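Local atomic coordinates of Succinylglutamatedesuccinylase/aspartoacylase (Rhodobacter sphaeroides 2.4.1, PDB entry 3CDX), a protein that probably acts as a metal-dependent hydrolase of linear amides or esters, and holds a calcium ion in this crystal. Residues R88-P93 and S136-M141; I114-P119 and G196-S201. All coordinates share one frame; numbering follows the deposited sequence.

Contact 1. Residues R88-P93 and S136-M141; sequences RVIMLP and SVILPM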
loop_
_atom_site.group_PDB
_atom_site.type_symbol
_atom_site.label_atom_id
_atom_site.label_comp_id
_atom_site.label_asym_id
_atom_site.label_seq_id
_atom_site.Cartn_x
_atom_site.Cartn_y
_atom_site.Cartn_z
ATOM N N ARG A 88 4.105 -42.274 -17.527
ATOM C CA ARG A 88 3.331 -41.336 -16.702
ATOM C C ARG A 88 3.737 -39.902 -16.989
ATOM O O ARG A 88 4.933 -39.585 -17.032
ATOM C CB ARG A 88 3.474 -41.654 -15.210
ATOM C CG ARG A 88 2.524 -40.829 -14.307
ATOM C CD ARG A 88 2.504 -41.303 -12.847
ATOM N NE ARG A 88 3.862 -41.501 -12.353
ATOM C CZ ARG A 88 4.170 -41.971 -11.151
ATOM N NH1 ARG A 88 5.445 -42.127 -10.825
ATOM N NH2 ARG A 88 3.221 -42.291 -10.276
ATOM N N VAL A 89 2.715 -39.064 -17.203
ATOM C CA VAL A 89 2.856 -37.613 -17.423
ATOM C C VAL A 89 2.096 -36.859 -16.307
ATOM O O VAL A 89 0.895 -37.055 -16.121
ATOM C CB VAL A 89 2.326 -37.179 -18.801
ATOM C CG1 VAL A 89 2.635 -35.688 -19.067
ATOM C CG2 VAL A 89 2.947 -38.072 -19.930
ATOM N N ILE A 90 2.840 -36.048 -15.558
ATOM C CA ILE A 90 2.294 -35.141 -14.537
ATOM C C ILE A 90 2.451 -33.685 -15.001
ATOM O O ILE A 90 3.567 -33.240 -15.293
ATOM C CB ILE A 90 2.979 -35.394 -13.187
ATOM C CG1 ILE A 90 2.778 -36.872 -12.780
ATOM C CG2 ILE A 90 2.433 -34.394 -12.050
ATOM C CD1 ILE A 90 3.705 -37.350 -11.717
ATOM N N MET A 91 1.338 -32.949 -15.044
ATOM C CA MET A 91 1.257 -31.602 -15.663
ATOM C C MET A 91 0.697 -30.595 -14.675
ATOM O O MET A 91 -0.432 -30.742 -14.232
ATOM C CB MET A 91 0.401 -31.637 -16.940
ATOM C CG MET A 91 1.092 -32.463 -18.089
ATOM S SD MET A 91 0.025 -33.024 -19.461
ATOM C CE MET A 91 -1.027 -34.160 -18.552
ATOM N N LEU A 92 1.533 -29.625 -14.277
ATOM C CA LEU A 92 1.111 -28.498 -13.416
ATOM C C LEU A 92 1.399 -27.274 -14.206
ATOM O O LEU A 92 2.482 -26.730 -14.087
ATOM C CB LEU A 92 1.871 -28.454 -12.061
ATOM C CG LEU A 92 1.402 -29.504 -11.043
ATOM C CD1 LEU A 92 2.029 -30.883 -11.349
ATOM C CD2 LEU A 92 1.701 -29.129 -9.583
ATOM N N PRO A 93 0.439 -26.829 -15.038
ATOM C CA PRO A 93 0.711 -25.688 -15.914
ATOM C C PRO A 93 0.761 -24.361 -15.184
ATOM O O PRO A 93 1.276 -23.401 -15.727
ATOM C CB PRO A 93 -0.509 -25.657 -16.829
ATOM C CG PRO A 93 -1.612 -26.239 -15.986
ATOM C CD PRO A 93 -0.941 -27.346 -15.222
ATOM N N SER A 136 8.921 -32.010 -2.290
ATOM C CA SER A 136 8.757 -33.211 -1.474
ATOM C C SER A 136 7.658 -34.159 -1.917
ATOM O O SER A 136 7.727 -35.317 -1.610
ATOM C CB SER A 136 8.507 -32.817 -0.007
ATOM O OG SER A 136 9.686 -32.205 0.474
ATOM N N VAL A 137 6.618 -33.669 -2.581
ATOM C CA VAL A 137 5.486 -34.526 -2.922
ATOM C C VAL A 137 5.452 -34.839 -4.416
ATOM O O VAL A 137 5.257 -35.982 -4.819
ATOM C CB VAL A 137 4.141 -33.876 -2.491
ATOM C CG1 VAL A 137 2.926 -34.737 -2.900
ATOM C CG2 VAL A 137 4.143 -33.586 -0.953
ATOM N N ILE A 138 5.611 -33.820 -5.252
ATOM C CA ILE A 138 5.438 -34.030 -6.697
ATOM C C ILE A 138 6.758 -34.486 -7.323
ATOM O O ILE A 138 6.817 -35.529 -7.976
ATOM C CB ILE A 138 4.866 -32.728 -7.393
ATOM C CG1 ILE A 138 3.483 -32.366 -6.811
ATOM C CG2 ILE A 138 4.832 -32.885 -8.897
ATOM C CD1 ILE A 138 2.349 -33.462 -6.968
ATOM N N LEU A 139 7.813 -33.710 -7.096
ATOM C CA LEU A 139 9.127 -33.955 -7.748
ATOM C C LEU A 139 9.755 -35.373 -7.620
ATOM O O LEU A 139 10.276 -35.883 -8.610
ATOM C CB LEU A 139 10.124 -32.865 -7.372
ATOM C CG LEU A 139 11.508 -32.934 -7.981
ATOM C CD1 LEU A 139 11.363 -33.046 -9.535
ATOM C CD2 LEU A 139 12.388 -31.749 -7.532
ATOM N N PRO A 140 9.684 -36.021 -6.432
ATOM C CA PRO A 140 10.266 -37.379 -6.355
ATOM C C PRO A 140 9.647 -38.405 -7.318
ATOM O O PRO A 140 10.228 -39.458 -7.538
ATOM C CB PRO A 140 9.995 -37.801 -4.882
ATOM C CG PRO A 140 9.870 -36.456 -4.146
ATOM C CD PRO A 140 9.130 -35.599 -5.127
ATOM N N MET A 141 8.455 -38.148 -7.844
ATOM C CA MET A 141 7.828 -39.113 -8.784
ATOM C C MET A 141 8.469 -39.100 -10.190
ATOM O O MET A 141 8.235 -39.992 -10.976
ATOM C CB MET A 141 6.333 -38.856 -8.908
ATOM C CG MET A 141 5.476 -39.365 -7.704
ATOM S SD MET A 141 3.711 -39.041 -7.926
ATOM C CE MET A 141 3.585 -37.269 -7.676
#

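Contact 2. Residues I114-P119 and G196-S201; sequences INRCFP and GSTFTS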
loop_
_atom_site.group_PDB
_atom_site.type_symbol
_atom_site.label_atom_id
_atom_site.label_comp_id
_atom_site.label_asym_id
_atom_site.label_seq_id
_atom_site.Cartn_x
_atom_site.Cartn_y
_atom_site.Cartn_z
ATOM N N ILE A 114 9.162 -17.274 -5.308
ATOM C CA ILE A 114 9.101 -18.670 -4.911
ATOM C C ILE A 114 10.346 -19.439 -5.331
ATOM O O ILE A 114 10.712 -20.417 -4.675
ATOM C CB ILE A 114 7.823 -19.360 -5.437
ATOM C CG1 ILE A 114 7.619 -20.757 -4.827
ATOM C CG2 ILE A 114 7.842 -19.411 -6.973
ATOM C CD1 ILE A 114 6.155 -21.348 -5.062
ATOM N N ASN A 115 10.988 -18.998 -6.415
ATOM C CA ASN A 115 12.170 -19.661 -6.935
ATOM C C ASN A 115 13.448 -19.201 -6.249
ATOM O O ASN A 115 14.544 -19.438 -6.742
ATOM C CB ASN A 115 12.278 -19.443 -8.449
ATOM C CG ASN A 115 12.527 -20.732 -9.219
ATOM O OD1 ASN A 115 12.311 -21.836 -8.707
ATOM N ND2 ASN A 115 12.953 -20.592 -10.495
ATOM N N ARG A 116 13.301 -18.491 -5.130
ATOM C CA ARG A 116 14.392 -18.308 -4.202
ATOM C C ARG A 116 14.004 -18.989 -2.875
ATOM O O ARG A 116 14.656 -18.717 -1.848
ATOM C CB ARG A 116 14.677 -16.800 -3.964
ATOM C CG ARG A 116 15.012 -15.978 -5.202
ATOM C CD ARG A 116 16.220 -16.546 -5.956
ATOM N NE ARG A 116 16.641 -15.735 -7.101
ATOM C CZ ARG A 116 16.441 -16.043 -8.388
ATOM N NH1 ARG A 116 15.800 -17.154 -8.732
ATOM N NH2 ARG A 116 16.874 -15.220 -9.344
ATOM N N CYS A 117 12.944 -19.831 -2.903
ATOM C CA CYS A 117 12.366 -20.456 -1.684
ATOM C C CYS A 117 12.544 -21.978 -1.540
ATOM O O CYS A 117 12.156 -22.552 -0.522
ATOM C CB CYS A 117 10.854 -20.152 -1.534
ATOM S SG CYS A 117 10.469 -18.455 -1.120
ATOM N N PHE A 118 13.088 -22.637 -2.554
ATOM C CA PHE A 118 13.249 -24.087 -2.495
ATOM C C PHE A 118 14.458 -24.476 -1.624
ATOM O O PHE A 118 15.433 -23.710 -1.549
ATOM C CB PHE A 118 13.396 -24.648 -3.896
ATOM C CG PHE A 118 12.106 -24.661 -4.682
ATOM C CD1 PHE A 118 11.766 -23.597 -5.477
ATOM C CD2 PHE A 118 11.234 -25.748 -4.600
ATOM C CE1 PHE A 118 10.587 -23.595 -6.190
ATOM C CE2 PHE A 118 10.052 -25.767 -5.308
ATOM C CZ PHE A 118 9.726 -24.691 -6.113
ATOM N N PRO A 119 14.421 -25.679 -1.000
ATOM C CA PRO A 119 13.365 -26.699 -1.047
ATOM C C PRO A 119 12.067 -26.403 -0.250
ATOM O O PRO A 119 11.101 -27.177 -0.344
ATOM C CB PRO A 119 14.077 -27.966 -0.539
ATOM C CG PRO A 119 15.208 -27.453 0.327
ATOM C CD PRO A 119 15.599 -26.116 -0.223
ATOM N N GLY A 196 20.636 -21.429 -5.915
ATOM C CA GLY A 196 20.683 -22.682 -5.169
ATOM C C GLY A 196 19.312 -23.011 -4.597
ATOM O O GLY A 196 19.108 -24.049 -3.938
ATOM N N SER A 197 18.366 -22.118 -4.849
ATOM C CA SER A 197 17.065 -22.193 -4.198
ATOM C C SER A 197 15.963 -22.184 -5.238
ATOM O O SER A 197 14.775 -21.912 -4.929
ATOM C CB SER A 197 16.933 -21.017 -3.224
ATOM O OG SER A 197 17.428 -19.838 -3.847
ATOM N N THR A 198 16.353 -22.470 -6.480
ATOM C CA THR A 198 15.374 -22.599 -7.549
ATOM C C THR A 198 14.752 -23.990 -7.540
ATOM O O THR A 198 15.291 -24.937 -6.944
ATOM C CB THR A 198 16.002 -22.393 -8.932
ATOM O OG1 THR A 198 16.946 -23.439 -9.150
ATOM C CG2 THR A 198 16.672 -21.003 -9.054
ATOM N N PHE A 199 13.639 -24.132 -8.241
ATOM C CA PHE A 199 13.091 -25.481 -8.451
ATOM C C PHE A 199 14.060 -26.402 -9.195
ATOM O O PHE A 199 14.195 -27.571 -8.848
ATOM C CB PHE A 199 11.775 -25.426 -9.186
ATOM C CG PHE A 199 11.143 -26.771 -9.416
ATOM C CD1 PHE A 199 10.741 -27.568 -8.344
ATOM C CD2 PHE A 199 10.927 -27.229 -10.720
ATOM C CE1 PHE A 199 10.116 -28.809 -8.571
ATOM C CE2 PHE A 199 10.319 -28.467 -10.958
ATOM C CZ PHE A 199 9.902 -29.250 -9.883
ATOM N N THR A 200 14.722 -25.890 -10.228
ATOM C CA THR A 200 15.667 -26.725 -10.993
ATOM C C THR A 200 16.771 -27.283 -10.089
ATOM O O THR A 200 17.146 -28.448 -10.217
ATOM C CB THR A 200 16.225 -26.023 -12.283
ATOM O OG1 THR A 200 16.878 -24.789 -11.950
ATOM C CG2 THR A 200 15.097 -25.695 -13.260
ATOM N N SER A 201 17.252 -26.481 -9.133
ATOM C CA SER A 201 18.309 -26.951 -8.224
ATOM C C SER A 201 17.815 -28.113 -7.357
ATOM O O SER A 201 18.603 -28.976 -6.970
ATOM C CB SER A 201 18.900 -25.811 -7.376
ATOM O OG SER A 201 17.989 -25.386 -6.377
HETATM O O HOH W 1 13.596 -23.125 -11.656
#

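Contact 1. Residues R88-P93 and S136-M141
The guanidinium group of Arg-88 is held by several groups while CB of Met-141 lies over one of its faces. NE donates to Thr-55 OG1 and NH2 to the backbone oxygen of Phe-17, with Asp-18 only a long, weak ion-pair partner. These bonds hold the flat group in place at one end of an otherwise apolar contact. Arg-88 CG is anti to the backbone N (chi1 -172°), and a bend at chi3 then brings NH1 to 3.9 Å from Met-141 CB. NH2 lies 4.0 Å from Met-141 SD; the two side chains cross at about a right angle.

Farther along Met-141, the bend at chi3 (-73°) lays the methyl alongside the strand, with CE 4.0 Å from Ile-90 CD1, and a flexible unbranched chain suits a position that must meet both an arginine and an isoleucine. With an alanine here the thioether is gone, which would probably open a gap beside NH2 of Arg-88 and leave Ile-90 CD1 without the methyl it packs on. One helical turn earlier, the branched side chain of Ile-138 serves two strand residues with a single methyl: its CG2 is 4.2 Å from Ile-90 CG2 and equally far from Leu-92 CD1. The backbone bond from Met-141 N to Ile-138 O (3.1 Å) keeps these two on the same side of the chain.

Arg-88, Ile-90 and Leu-92 alternate with Val-89 and Met-91, and Met-91 instead meets Ile-73 and Ala-77 of helix 68-79. Strand 87-92 is thus flanked by helices on both faces, the layered alpha/beta build characteristic of the zinc-carboxypeptidase-like catalytic domain of this family.

Contact 2. Residues I114-P119 and G196-S201
Gly-196 brings its carbonyl oxygen near that of Phe-118, and both oxygens accept from NH2 of Arg-123 of the second subunit, so one donor from the neighbouring subunit serves both. Ser-197 follows as the backbone link: its O accepts from Phe-118 N at 3.0 Å and also lies at the edge of the Phe-118 ring. Its small side chain suits the tight approach, since OG, turned between its own backbone N and carbonyl carbon (chi1 43°), rests 3.4 Å from Arg-116 CA.

Thr-198 is the N-cap of the next helix, OG1 accepting from Ser-201 N at 3.1 Å. Its CG2 packs on Asn-115 O, beside the guanidinium of Arg-116, whose NH1 donates to that same oxygen from above the carbonyl plane.

Phe-199 N, an amide of the first helical turn, donates to Asn-115 OD1 at 2.7 Å, nearly straight at 160°. The other branch of the Asn-115 side chain, ND2, donates to a water that Thr-200 N also reaches weakly. Phe-199 CB sits over the face of the Phe-118 ring, 4.0 Å from its centroid, a CH-pi contact, while the two rings meet obliquely. Ser-201 closes the turn, its OG donating to Thr-198 O.

Asn-115 also touches His-63 and His-149, two calcium ligands, and so belongs to the second shell of the metal site. Around the pair, Ile-114 and Phe-118 rest on helix 126-138, and Phe-199, leading helix 199-205, packs against Ser-145 and Asp-147 of strand 144-148.

How the contacts relate
Along the chain the segments alternate, 88-93, 114-119, 136-141, then 196-201, so the two contacts interlock within one catalytic domain. Their centres are 16 Å apart, yet they meet directly where Leu-139 CD2 packs on Phe-199 CE1 at 3.9 Å. Helix 126-138 is the shared element: contact 1 uses its C-terminal end and the turn after it, while side chains of contact 2 rest on Leu-130 and Ala-131. Contact 1 thus ties that helix to strand 87-92, whereas contact 2 lies beside the calcium site and reaches the second subunit. The same helix packs on the strand at its C-terminal end and, earlier along, on the loop carrying Asn-115 near the calcium site.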